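Local coordinates for protein UDP-N-acetylglucosamine pyrophosphorylase (Entamoeba histolytica, PDB 3OC9) that probably catalyses the formation of UDP-N-acetylglucosamine and diphosphate from UTP and N-acetylglucosamine 1-phosphate, at residues D195-G200 and S384-G389; H23-L28 and S84-Q89; V182-N185 and L190-D193; I199-L204 and S323-Q328; I261-Y266 and F330-A335. All coordinates share one frame; numbering follows the deposited sequence.

Overall arrangement
The five contacts spread outward from the central sheet of a GT-A-type nucleotidyltransferase. Interactions 3 and 5 lie deepest, their centres about 6 Å apart, and share the sheet through neighbouring strands 180-184 and 263-267; Lys192 N also meets Glu332 OE1 at 2.8 Å. Interactions 1 and 4 both use helix 196-204, and their centres are about 13 Å apart. Lys192, from the loop of interaction 3, reaches Glu386 of interaction 1 in a salt bridge. Interaction 2 is farther out, its centre about 24 Å from that of the chain, and joins interaction 4 through the Arg26-Asp203 salt bridge. Its sulfate probably comes from the crystallisation liquor.

Interaction 1. Residues D195-G200 and S384-G389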
# COMPACT_ATOMS: atom_id res chain seq x y z
N ASP A 195 -8.56 -6.96 2.42
CA ASP A 195 -8.61 -7.75 3.67
C ASP A 195 -10.07 -7.94 4.13
O ASP A 195 -10.71 -6.95 4.49
CB ASP A 195 -7.78 -7.00 4.75
CG ASP A 195 -7.77 -7.70 6.13
OD1 ASP A 195 -8.26 -8.84 6.23
OD2 ASP A 195 -7.29 -7.09 7.13
N PRO A 196 -10.61 -9.19 4.12
CA PRO A 196 -12.03 -9.35 4.53
C PRO A 196 -12.34 -8.82 5.95
O PRO A 196 -13.47 -8.33 6.18
CB PRO A 196 -12.27 -10.88 4.45
CG PRO A 196 -11.10 -11.46 3.76
CD PRO A 196 -9.97 -10.45 3.71
N ASN A 197 -11.37 -8.94 6.87
CA ASN A 197 -11.52 -8.39 8.26
C ASN A 197 -11.83 -6.88 8.23
O ASN A 197 -12.72 -6.39 8.96
CB ASN A 197 -10.24 -8.64 9.11
CG ASN A 197 -9.91 -10.13 9.27
OD1 ASN A 197 -10.58 -10.84 10.02
ND2 ASN A 197 -8.85 -10.59 8.58
N MET A 198 -11.10 -6.16 7.38
CA MET A 198 -11.22 -4.68 7.27
C MET A 198 -12.51 -4.25 6.52
O MET A 198 -13.19 -3.29 6.92
CB MET A 198 -9.92 -4.14 6.60
CG MET A 198 -9.86 -2.64 6.35
SD MET A 198 -8.38 -2.26 5.34
CE MET A 198 -8.25 -0.52 5.70
N ILE A 199 -12.86 -4.98 5.45
CA ILE A 199 -14.11 -4.69 4.68
C ILE A 199 -15.36 -4.87 5.59
O ILE A 199 -16.26 -4.01 5.62
CB ILE A 199 -14.23 -5.60 3.39
CG1 ILE A 199 -13.05 -5.35 2.43
CG2 ILE A 199 -15.64 -5.49 2.70
CD1 ILE A 199 -12.93 -3.94 1.85
N GLY A 200 -15.39 -5.96 6.35
CA GLY A 200 -16.50 -6.20 7.30
C GLY A 200 -16.59 -5.17 8.43
O GLY A 200 -17.70 -4.72 8.80
N SER A 384 -2.47 -19.93 0.68
CA SER A 384 -3.02 -19.59 2.01
C SER A 384 -3.01 -18.05 2.17
O SER A 384 -2.05 -17.40 1.76
CB SER A 384 -2.23 -20.29 3.14
OG SER A 384 -2.93 -20.31 4.39
N PHE A 385 -4.08 -17.50 2.74
CA PHE A 385 -4.19 -16.06 3.05
C PHE A 385 -3.64 -15.77 4.46
O PHE A 385 -2.69 -14.98 4.62
CB PHE A 385 -5.66 -15.61 2.87
CG PHE A 385 -5.95 -14.17 3.33
CD1 PHE A 385 -5.37 -13.08 2.68
CD2 PHE A 385 -6.81 -13.93 4.40
CE1 PHE A 385 -5.65 -11.75 3.10
CE2 PHE A 385 -7.09 -12.61 4.83
CZ PHE A 385 -6.49 -11.52 4.17
N GLU A 386 -4.25 -16.38 5.47
CA GLU A 386 -3.71 -16.41 6.85
C GLU A 386 -3.26 -17.88 7.06
O GLU A 386 -2.43 -18.36 6.26
CB GLU A 386 -4.74 -15.89 7.87
CG GLU A 386 -5.09 -14.38 7.63
CD GLU A 386 -6.41 -13.88 8.23
OE1 GLU A 386 -7.34 -14.68 8.48
OE2 GLU A 386 -6.53 -12.64 8.42
N GLU A 387 -3.80 -18.59 8.05
CA GLU A 387 -3.43 -20.03 8.25
C GLU A 387 -4.43 -21.06 7.68
O GLU A 387 -4.23 -22.30 7.79
CB GLU A 387 -3.13 -20.30 9.75
CG GLU A 387 -4.35 -20.57 10.66
CD GLU A 387 -5.12 -19.32 11.10
OE1 GLU A 387 -5.00 -18.23 10.49
OE2 GLU A 387 -5.87 -19.44 12.10
N GLU A 388 -5.50 -20.57 7.05
CA GLU A 388 -6.64 -21.43 6.67
C GLU A 388 -6.36 -22.48 5.58
O GLU A 388 -7.10 -23.47 5.46
CB GLU A 388 -7.89 -20.58 6.33
CG GLU A 388 -8.00 -20.05 4.88
CD GLU A 388 -6.88 -19.08 4.50
OE1 GLU A 388 -6.49 -18.24 5.34
OE2 GLU A 388 -6.38 -19.18 3.35
N GLY A 389 -5.29 -22.30 4.80
CA GLY A 389 -4.93 -23.28 3.76
C GLY A 389 -4.00 -24.39 4.22
O GLY A 389 -3.55 -25.21 3.41
O HOH W 1 -9.20 -13.84 10.35
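A buried, mixed polar and apolar contact brings Asp195, Pro196 and Asn197, at the start of helix 196-204, against Phe385 and Glu386 in the loop between strands 377-379 and 397-399. The far end of the Phe385 ring reaches the helix: CZ lies 3.7 Å from Pro196 CD, and Asp195 OD1 sits at the ring edge, near the ring plane, 3.8 Å from CZ. Asp195 is the N-cap of the helix. Its OD1 accepts from Asn197 N, which meets the carboxylate from above its plane, and from Asn197 ND2 at 3.0 Å, which uses the syn lone pair. The Asn197 side chain can make this second bond because its CG lies beside its own backbone N (chi1 -60°), folding the amide back over the cap. The same ND2 gives a weak, bent bond (132°) to Glu386 OE2 at 3.1 Å, with amide and carboxylate nearly coplanar. A water donates to Glu386 OE1 and, weakly, to Asn197 OD1, bridging the other ends of the two groups. Each acid also has a lysine: Asp195 OD2 pairs with Lys212 and Glu386 OE2 with Lys192, which probably eases the approach of the two carboxylates. On the loop side, Glu388 grips the chain with both oxygens, OE2 taking Phe385 N at 2.9 Å and OE1 taking Glu386 N, each through a syn lone pair.

Interaction 2. Residues H23-L28 and S84-Q89; sequences HYYRGL and SEYSHQ. With SO4 (sulfate ion), chain B.
Leu28 and Tyr86 mark the closest backbone approach, their CA atoms 7.2 Å apart, where helix 21-32 runs past the last turn of helix 68-87. Tyr86 carries the contact. Its CG is anti to the backbone N (chi1 174°), which sends the ring across to the neighbouring helix, where it lies against both Tyr25 and Leu28. Tyr86 CE1 comes within 3.6 Å of Tyr25 CD1. The two rings are close to parallel (24°), but the lateral offset is large, with centroids 5.3 Å apart, so there is little face-to-face stacking. The phenol end continues over the Tyr25 backbone, with Tyr86 CE2 3.6 Å from Tyr25 O, while Leu28 CB rests 4.0 Å from Tyr86 CD2. This is helix-helix packing at the protein surface: Leu28 is buried, whereas both tyrosines are exposed. Helix 68-87 ends here, as His88 takes a positive phi and Ser87 OG accepts from Gln89 N in an ST turn. The Arg26 side chain leaves its helix away from segment 84-89. Its NH1 donates to sulfate O4 at 2.9 Å, the ion lying at the edge of the guanidinium, and its NE forms a salt bridge with Asp203 of helix 196-204.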
# COMPACT_ATOMS: atom_id res chain seq x y z
N HIS A 23 -17.11 -10.04 11.51
CA HIS A 23 -16.54 -9.08 10.54
C HIS A 23 -15.86 -9.78 9.34
O HIS A 23 -16.07 -9.38 8.18
CB HIS A 23 -15.54 -8.10 11.20
CG HIS A 23 -16.15 -7.22 12.26
ND1 HIS A 23 -15.63 -7.13 13.53
CD2 HIS A 23 -17.21 -6.38 12.22
CE1 HIS A 23 -16.36 -6.30 14.25
NE2 HIS A 23 -17.33 -5.82 13.48
N TYR A 24 -15.04 -10.79 9.63
CA TYR A 24 -14.36 -11.58 8.56
C TYR A 24 -15.36 -12.16 7.55
O TYR A 24 -15.20 -12.01 6.33
CB TYR A 24 -13.49 -12.68 9.20
CG TYR A 24 -12.82 -13.66 8.24
CD1 TYR A 24 -11.58 -13.37 7.67
CD2 TYR A 24 -13.41 -14.89 7.94
CE1 TYR A 24 -10.95 -14.27 6.79
CE2 TYR A 24 -12.79 -15.79 7.06
CZ TYR A 24 -11.56 -15.48 6.49
OH TYR A 24 -10.94 -16.38 5.63
N TYR A 25 -16.40 -12.84 8.04
CA TYR A 25 -17.41 -13.43 7.14
C TYR A 25 -18.29 -12.42 6.38
O TYR A 25 -18.68 -12.68 5.23
CB TYR A 25 -18.26 -14.52 7.83
CG TYR A 25 -17.43 -15.74 8.19
CD1 TYR A 25 -16.86 -16.54 7.18
CD2 TYR A 25 -17.17 -16.08 9.52
CE1 TYR A 25 -16.08 -17.64 7.50
CE2 TYR A 25 -16.38 -17.19 9.84
CZ TYR A 25 -15.83 -17.96 8.82
OH TYR A 25 -15.06 -19.07 9.11
N ARG A 26 -18.57 -11.26 6.98
CA ARG A 26 -19.26 -10.18 6.25
C ARG A 26 -18.39 -9.64 5.09
O ARG A 26 -18.90 -9.27 4.02
CB ARG A 26 -19.69 -9.05 7.20
CG ARG A 26 -20.38 -7.82 6.55
CD ARG A 26 -21.72 -8.16 5.89
NE ARG A 26 -22.36 -6.95 5.36
CZ ARG A 26 -23.35 -6.95 4.47
NH1 ARG A 26 -23.84 -8.10 4.01
NH2 ARG A 26 -23.86 -5.79 4.05
N GLY A 27 -17.07 -9.61 5.33
CA GLY A 27 -16.11 -9.23 4.28
C GLY A 27 -16.14 -10.21 3.09
O GLY A 27 -16.20 -9.77 1.93
N LEU A 28 -16.10 -11.51 3.37
CA LEU A 28 -16.21 -12.53 2.30
C LEU A 28 -17.54 -12.41 1.52
O LEU A 28 -17.56 -12.58 0.30
CB LEU A 28 -16.02 -13.97 2.85
CG LEU A 28 -14.62 -14.42 3.34
CD1 LEU A 28 -14.62 -15.91 3.76
CD2 LEU A 28 -13.50 -14.17 2.30
N SER A 84 -15.74 -17.49 -2.85
CA SER A 84 -16.53 -18.44 -3.65
C SER A 84 -16.92 -19.68 -2.84
O SER A 84 -18.07 -20.15 -2.93
CB SER A 84 -15.79 -18.83 -4.95
OG SER A 84 -16.53 -19.79 -5.72
N GLU A 85 -15.98 -20.20 -2.05
CA GLU A 85 -16.24 -21.38 -1.20
C GLU A 85 -17.26 -21.08 -0.09
O GLU A 85 -18.07 -21.96 0.28
CB GLU A 85 -14.93 -21.94 -0.61
CG GLU A 85 -13.94 -22.44 -1.69
CD GLU A 85 -12.62 -23.01 -1.14
OE1 GLU A 85 -12.30 -22.81 0.04
OE2 GLU A 85 -11.90 -23.68 -1.93
N TYR A 86 -17.23 -19.85 0.44
CA TYR A 86 -18.17 -19.41 1.48
C TYR A 86 -19.61 -19.23 0.98
O TYR A 86 -20.56 -19.72 1.61
CB TYR A 86 -17.65 -18.11 2.13
CG TYR A 86 -18.60 -17.48 3.14
CD1 TYR A 86 -18.85 -18.08 4.37
CD2 TYR A 86 -19.25 -16.27 2.85
CE1 TYR A 86 -19.73 -17.49 5.30
CE2 TYR A 86 -20.12 -15.68 3.77
CZ TYR A 86 -20.35 -16.30 4.99
OH TYR A 86 -21.21 -15.71 5.90
N SER A 87 -19.77 -18.53 -0.15
CA SER A 87 -21.07 -18.14 -0.70
C SER A 87 -21.70 -19.16 -1.66
O SER A 87 -22.88 -19.05 -1.97
CB SER A 87 -20.90 -16.82 -1.46
OG SER A 87 -20.05 -17.03 -2.59
N HIS A 88 -20.89 -20.10 -2.14
CA HIS A 88 -21.25 -21.02 -3.24
C HIS A 88 -21.53 -20.32 -4.59
O HIS A 88 -22.20 -20.89 -5.47
CB HIS A 88 -22.40 -21.97 -2.82
CG HIS A 88 -22.05 -22.84 -1.66
ND1 HIS A 88 -22.32 -22.49 -0.35
CD2 HIS A 88 -21.43 -24.04 -1.60
CE1 HIS A 88 -21.89 -23.43 0.46
NE2 HIS A 88 -21.35 -24.39 -0.27
N GLN A 89 -21.01 -19.10 -4.74
CA GLN A 89 -21.14 -18.29 -5.97
C GLN A 89 -20.02 -18.63 -6.94
O GLN A 89 -18.84 -18.58 -6.58
CB GLN A 89 -21.13 -16.79 -5.61
CG GLN A 89 -21.60 -15.84 -6.70
CD GLN A 89 -23.06 -16.06 -7.12
OE1 GLN A 89 -23.91 -16.43 -6.31
NE2 GLN A 89 -23.34 -15.83 -8.40
S SO4 B . -26.76 -7.40 2.05
O1 SO4 B . -25.56 -7.04 1.29
O2 SO4 B . -27.15 -6.28 2.91
O3 SO4 B . -27.85 -7.70 1.12
O4 SO4 B . -26.49 -8.58 2.87

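Interaction 3. Residues V182-N185 and L190-D193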
# COMPACT_ATOMS: atom_id res chain seq x y z
N VAL A 182 -9.78 -0.66 -1.21
CA VAL A 182 -8.55 -0.52 -0.38
C VAL A 182 -7.39 0.03 -1.22
O VAL A 182 -7.01 -0.59 -2.25
CB VAL A 182 -8.12 -1.87 0.29
CG1 VAL A 182 -6.86 -1.69 1.14
CG2 VAL A 182 -9.25 -2.46 1.13
N ALA A 183 -6.84 1.19 -0.81
CA ALA A 183 -5.69 1.82 -1.47
C ALA A 183 -4.39 1.67 -0.65
O ALA A 183 -4.36 2.06 0.53
CB ALA A 183 -5.98 3.34 -1.72
N HIS A 184 -3.34 1.12 -1.25
CA HIS A 184 -2.06 1.01 -0.52
C HIS A 184 -0.80 1.26 -1.35
O HIS A 184 -0.89 1.34 -2.56
CB HIS A 184 -1.99 -0.32 0.22
CG HIS A 184 -1.83 -1.53 -0.65
ND1 HIS A 184 -0.62 -1.90 -1.22
CD2 HIS A 184 -2.69 -2.54 -0.92
CE1 HIS A 184 -0.76 -3.05 -1.85
NE2 HIS A 184 -2.01 -3.47 -1.67
N ASN A 185 0.38 1.33 -0.71
CA ASN A 185 1.65 1.60 -1.41
C ASN A 185 2.31 0.31 -1.90
O ASN A 185 2.10 -0.76 -1.32
CB ASN A 185 2.61 2.40 -0.50
N LEU A 190 4.14 -7.55 2.75
CA LEU A 190 3.17 -8.31 3.57
C LEU A 190 1.72 -7.82 3.53
O LEU A 190 0.85 -8.41 4.20
CB LEU A 190 3.66 -8.42 5.03
CG LEU A 190 5.03 -9.10 5.22
CD1 LEU A 190 5.46 -9.15 6.67
CD2 LEU A 190 5.04 -10.52 4.65
N CYS A 191 1.43 -6.75 2.76
CA CYS A 191 0.06 -6.20 2.69
C CYS A 191 -1.03 -7.25 2.37
O CYS A 191 -0.87 -8.07 1.45
CB CYS A 191 0.00 -5.01 1.72
SG CYS A 191 -1.59 -4.12 1.70
N LYS A 192 -2.14 -7.22 3.13
CA LYS A 192 -3.25 -8.18 2.90
C LYS A 192 -4.19 -7.78 1.72
O LYS A 192 -5.14 -8.50 1.41
CB LYS A 192 -4.06 -8.43 4.20
CG LYS A 192 -3.33 -9.28 5.30
CD LYS A 192 -4.27 -9.42 6.54
CE LYS A 192 -3.68 -10.33 7.65
NZ LYS A 192 -4.67 -10.47 8.82
N ASP A 193 -3.94 -6.66 1.05
CA ASP A 193 -4.76 -6.26 -0.12
C ASP A 193 -6.22 -6.05 0.29
O ASP A 193 -6.45 -5.30 1.26
CB ASP A 193 -4.53 -7.22 -1.33
CG ASP A 193 -3.07 -7.18 -1.84
OD1 ASP A 193 -2.48 -6.09 -1.89
OD2 ASP A 193 -2.50 -8.24 -2.20
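His184 and Asp193 are joined by a short hydrogen bond, NE2 to OD1 at 2.7 Å, with an N-H...O angle of 147°. The donor meets OD1 nearly along its C-O axis, and OD1 stands somewhat out of the imidazole plane, although ring and carboxylate planes differ by just 20°. Cys191 covers one face of the same ring. Its SG lies above the ring, 3.4 Å from the centroid, displaced toward the rim so that the nearest ring atom is CD2; its CB makes a longer CH-pi contact over that face. On the far side of the imidazole from Asp193, ND1 donates to Asn185 O at 3.0 Å, with the acceptor in the ring plane. CG of His184 lies between the backbone N and the carbonyl carbon (chi1 70°), which turns the ring off the end of strand 180-184 and across to the loop. That loop is itself tied by Asp193 N, which donates to Cys191 SG at 3.5 Å, so the residue that binds the ring edge also orients the sulfur above its face. Val182 packs beside them, its CG1 3.6 Å from Asp193 O. Around this pair, Leu38 and Thr40 of strand 36-41 and Ile263 of strand 263-267 pack on the histidine, while Thr72 and Arg75 of helix 68-87 touch Asp193. The histidine thus pins the loop that leads into helix 196-204 to the strand before it, and with both ring nitrogens bonded and sulfur over one face, the imidazole is fixed in rotation as well as in position.

Interaction 4. Residues I199-L204 and S323-Q328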
# COMPACT_ATOMS: atom_id res chain seq x y z
N ILE A 199 -12.86 -4.98 5.45
CA ILE A 199 -14.11 -4.69 4.68
C ILE A 199 -15.36 -4.87 5.59
O ILE A 199 -16.26 -4.01 5.62
CB ILE A 199 -14.23 -5.60 3.39
CG1 ILE A 199 -13.05 -5.35 2.43
CG2 ILE A 199 -15.64 -5.49 2.70
CD1 ILE A 199 -12.93 -3.94 1.85
N GLY A 200 -15.39 -5.96 6.35
CA GLY A 200 -16.50 -6.20 7.30
C GLY A 200 -16.59 -5.17 8.43
O GLY A 200 -17.70 -4.72 8.80
N TYR A 201 -15.44 -4.76 8.95
CA TYR A 201 -15.36 -3.73 10.02
C TYR A 201 -15.91 -2.36 9.52
O TYR A 201 -16.77 -1.74 10.18
CB TYR A 201 -13.91 -3.63 10.54
CG TYR A 201 -13.72 -2.95 11.91
CD1 TYR A 201 -13.96 -3.65 13.09
CD2 TYR A 201 -13.27 -1.62 12.01
CE1 TYR A 201 -13.76 -3.06 14.36
CE2 TYR A 201 -13.07 -1.00 13.29
CZ TYR A 201 -13.32 -1.73 14.45
OH TYR A 201 -13.15 -1.14 15.71
N MET A 202 -15.44 -1.89 8.35
CA MET A 202 -15.94 -0.62 7.83
C MET A 202 -17.43 -0.65 7.42
O MET A 202 -18.13 0.37 7.53
CB MET A 202 -14.97 0.03 6.81
CG MET A 202 -14.93 -0.57 5.41
SD MET A 202 -13.70 0.33 4.36
CE MET A 202 -14.30 2.02 4.40
N ASP A 203 -17.95 -1.82 7.02
CA ASP A 203 -19.38 -1.88 6.66
C ASP A 203 -20.29 -1.81 7.87
O ASP A 203 -21.26 -1.04 7.87
CB ASP A 203 -19.73 -3.10 5.79
CG ASP A 203 -21.18 -3.05 5.26
OD1 ASP A 203 -21.54 -2.13 4.48
OD2 ASP A 203 -21.96 -3.95 5.62
N LEU A 204 -19.96 -2.55 8.92
CA LEU A 204 -20.83 -2.58 10.11
C LEU A 204 -20.79 -1.26 10.92
O LEU A 204 -21.81 -0.88 11.56
CB LEU A 204 -20.60 -3.86 10.95
CG LEU A 204 -20.82 -5.22 10.21
CD1 LEU A 204 -20.60 -6.42 11.13
CD2 LEU A 204 -22.20 -5.33 9.54
N SER A 323 -13.03 5.38 11.08
CA SER A 323 -12.61 4.36 12.06
C SER A 323 -11.08 4.11 11.99
O SER A 323 -10.47 4.27 10.90
CB SER A 323 -13.44 3.06 11.87
OG SER A 323 -13.29 2.50 10.57
N ILE A 324 -10.47 3.75 13.14
CA ILE A 324 -9.02 3.52 13.27
C ILE A 324 -8.76 2.04 13.65
O ILE A 324 -9.22 1.58 14.71
CB ILE A 324 -8.38 4.49 14.34
CG1 ILE A 324 -8.80 5.95 14.11
CG2 ILE A 324 -6.83 4.37 14.39
CD1 ILE A 324 -8.51 6.50 12.69
N PHE A 325 -8.03 1.32 12.80
CA PHE A 325 -7.83 -0.17 12.86
C PHE A 325 -6.36 -0.50 13.17
O PHE A 325 -5.47 -0.30 12.31
CB PHE A 325 -8.28 -0.73 11.48
CG PHE A 325 -8.38 -2.27 11.36
CD1 PHE A 325 -7.25 -3.08 11.43
CD2 PHE A 325 -9.61 -2.87 11.05
CE1 PHE A 325 -7.34 -4.49 11.24
CE2 PHE A 325 -9.72 -4.27 10.86
CZ PHE A 325 -8.58 -5.08 10.96
N GLU A 326 -6.06 -1.03 14.37
CA GLU A 326 -4.66 -1.39 14.71
C GLU A 326 -4.18 -2.70 14.04
O GLU A 326 -4.87 -3.73 14.13
CB GLU A 326 -4.47 -1.53 16.25
CG GLU A 326 -2.98 -1.83 16.66
CD GLU A 326 -2.77 -2.19 18.15
OE1 GLU A 326 -3.75 -2.26 18.93
OE2 GLU A 326 -1.59 -2.40 18.54
N ILE A 327 -3.00 -2.67 13.39
CA ILE A 327 -2.33 -3.90 12.90
C ILE A 327 -1.02 -4.21 13.66
O ILE A 327 -0.41 -3.30 14.23
CB ILE A 327 -2.04 -3.85 11.36
CG1 ILE A 327 -1.10 -2.66 11.03
CG2 ILE A 327 -3.39 -3.74 10.60
CD1 ILE A 327 -0.30 -2.81 9.70
N GLN A 328 -0.61 -5.48 13.67
CA GLN A 328 0.69 -5.86 14.24
C GLN A 328 1.78 -5.80 13.16
O GLN A 328 1.55 -6.25 12.04
CB GLN A 328 0.62 -7.29 14.79
CG GLN A 328 -0.34 -7.45 15.96
CD GLN A 328 -0.04 -6.49 17.10
OE1 GLN A 328 1.04 -6.55 17.71
NE2 GLN A 328 -0.98 -5.58 17.39
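Tyr201 and Phe325 meet as a T-shaped pair between helix 196-204 and strand 322-326, the edge of the phenylalanine directed at the face of the tyrosine. Their planes stand at 83°, with ring centroids 5.6 Å apart. The closest approach, 4.0 Å, is from Phe325 CD2 to Tyr201 CD2, so the phenylalanine addresses the part of the tyrosine ring near CG and CD2 rather than its phenol end. Both side chains leave their backbones in the same manner: CG is opposite the backbone N in Tyr201 (chi1 -162°) and in Phe325 (chi1 -171°), and each ring is thereby carried into the interface between helix and strand. The turn of each ring about its CB-CG bond also contributes to their perpendicular setting. Farther along the tyrosine, Ser323 CB lies 4.3 Å from Tyr201 CE2. Ser323 and Phe325, two residues apart on the strand, present their side chains to the helix, while Ile324 between them points away. The polar ends are satisfied outside the pair: Tyr201 OH bonds to Ile17 O, and Ser323 OG to the hydroxyl of Ser207. Tyr201 also packs edge-to-face with His23 of helix 21-32, so that its ring links that helix to the strand. Strand 322-326 runs parallel to strand 209-215 in the central sheet. Helix 196-204 connects strand 180-184 to strand 209-215, which run parallel with strand 263-267 between them: a beta-alpha-beta crossover, whose helix here packs its aromatic side chain on the sheet in the layered manner of a GT-A fold.

Interaction 5. Residues I261-Y266 and F330-A335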
# COMPACT_ATOMS: atom_id res chain seq x y z
N ILE A 261 0.35 4.22 8.22
CA ILE A 261 1.21 3.35 7.38
C ILE A 261 0.71 3.13 5.93
O ILE A 261 1.20 2.23 5.22
CB ILE A 261 1.58 1.98 8.05
CG1 ILE A 261 0.38 1.36 8.72
CG2 ILE A 261 2.82 2.11 9.02
CD1 ILE A 261 -0.57 0.74 7.74
N SER A 262 -0.24 3.95 5.49
CA SER A 262 -0.72 3.98 4.08
C SER A 262 -1.39 2.67 3.59
O SER A 262 -1.10 2.19 2.48
CB SER A 262 0.39 4.39 3.07
OG SER A 262 0.87 5.71 3.29
N ILE A 263 -2.29 2.12 4.41
CA ILE A 263 -3.25 1.08 3.95
C ILE A 263 -4.64 1.59 4.39
O ILE A 263 -4.99 1.48 5.58
CB ILE A 263 -2.95 -0.36 4.53
CG1 ILE A 263 -1.49 -0.79 4.27
CG2 ILE A 263 -3.95 -1.42 3.93
CD1 ILE A 263 -1.02 -2.01 5.13
N ASN A 264 -5.41 2.16 3.44
CA ASN A 264 -6.66 2.93 3.76
C ASN A 264 -7.85 2.46 2.93
O ASN A 264 -7.72 2.27 1.71
CB ASN A 264 -6.43 4.46 3.54
CG ASN A 264 -5.31 5.02 4.46
OD1 ASN A 264 -5.42 4.98 5.69
ND2 ASN A 264 -4.23 5.55 3.86
N GLY A 265 -9.00 2.24 3.59
CA GLY A 265 -10.26 1.89 2.90
C GLY A 265 -11.20 3.08 2.74
O GLY A 265 -11.34 3.89 3.66
N TYR A 266 -11.85 3.19 1.57
CA TYR A 266 -12.74 4.31 1.23
C TYR A 266 -14.09 3.83 0.67
O TYR A 266 -14.12 2.93 -0.19
CB TYR A 266 -12.10 5.21 0.16
CG TYR A 266 -10.73 5.82 0.46
CD1 TYR A 266 -10.62 6.96 1.27
CD2 TYR A 266 -9.57 5.30 -0.13
CE1 TYR A 266 -9.37 7.55 1.51
CE2 TYR A 266 -8.30 5.89 0.10
CZ TYR A 266 -8.21 7.00 0.93
OH TYR A 266 -6.96 7.58 1.16
N PHE A 330 4.39 -7.53 12.93
CA PHE A 330 4.84 -8.90 12.60
C PHE A 330 3.94 -9.56 11.52
O PHE A 330 4.38 -10.44 10.76
CB PHE A 330 4.92 -9.72 13.91
CG PHE A 330 5.27 -11.17 13.72
CD1 PHE A 330 6.60 -11.60 13.80
CD2 PHE A 330 4.26 -12.13 13.52
CE1 PHE A 330 6.93 -12.95 13.63
CE2 PHE A 330 4.60 -13.48 13.34
CZ PHE A 330 5.93 -13.89 13.41
N ILE A 331 2.68 -9.13 11.47
CA ILE A 331 1.68 -9.68 10.55
C ILE A 331 1.61 -8.91 9.20
O ILE A 331 1.52 -9.53 8.13
CB ILE A 331 0.25 -9.68 11.22
CG1 ILE A 331 0.24 -10.45 12.56
CG2 ILE A 331 -0.87 -10.12 10.23
CD1 ILE A 331 0.27 -12.00 12.45
N GLU A 332 1.63 -7.57 9.24
CA GLU A 332 1.32 -6.78 8.00
C GLU A 332 2.22 -5.55 7.74
O GLU A 332 1.77 -4.60 7.06
CB GLU A 332 -0.20 -6.42 7.93
CG GLU A 332 -0.75 -6.17 6.48
CD GLU A 332 -2.23 -5.71 6.38
OE1 GLU A 332 -2.66 -5.39 5.24
OE2 GLU A 332 -2.95 -5.63 7.40
N PHE A 333 3.48 -5.55 8.20
CA PHE A 333 4.43 -4.45 7.81
C PHE A 333 5.91 -4.86 7.63
O PHE A 333 6.63 -4.99 8.61
CB PHE A 333 4.33 -3.23 8.77
CG PHE A 333 5.12 -2.02 8.29
CD1 PHE A 333 4.59 -1.16 7.34
CD2 PHE A 333 6.41 -1.77 8.78
CE1 PHE A 333 5.33 -0.05 6.87
CE2 PHE A 333 7.17 -0.67 8.32
CZ PHE A 333 6.62 0.19 7.37
N SER A 334 6.36 -5.01 6.38
CA SER A 334 7.82 -5.15 6.07
C SER A 334 8.09 -4.54 4.69
O SER A 334 7.68 -5.11 3.68
CB SER A 334 8.27 -6.62 6.13
OG SER A 334 9.70 -6.75 6.04
N ALA A 335 8.76 -3.38 4.65
CA ALA A 335 8.90 -2.59 3.40
C ALA A 335 10.20 -2.86 2.64
O ALA A 335 11.22 -3.11 3.27
CB ALA A 335 8.77 -1.12 3.67
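Extended torsions bring the Glu332 carboxylate up to the terminal methyl of Ile263: CG of Glu332 is anti to the backbone N (chi1 -155°) and its chain stays straight beyond, while Ile263 stretches CD1 outward with chi2 at 165°. The two side chains approach from opposite directions until Ile263 CD1 lies 3.8 Å from Glu332 OE1. The methyl makes a van der Waals contact with the carboxylate, whose polar needs are met by others: OE1 accepts from Lys192 N and OE2 forms a salt bridge with Lys212. Beside this pair, Ile261 and Phe333 lie alongside each other, running in opposing directions. It is the CG2 branch of Ile261 that touches, 3.9 Å from Phe333 CE1 and 4.1 Å from Phe333 CD1, as CG1 of Ile261 is turned between the backbone N and the carbonyl carbon (chi1 44°). The chain turns a corner at Ser262, where phi is positive, and both flanking isoleucines direct their side chains to segment 330-335. Around them, Ile263 also packs on Val182, and Phe333 on Asn188. Segment 330-335, which takes in part of short helix 329-332, thus packs beside strand 263-267, which is antiparallel to both 180-184 and 209-215 in the central mixed sheet of the GT-A fold.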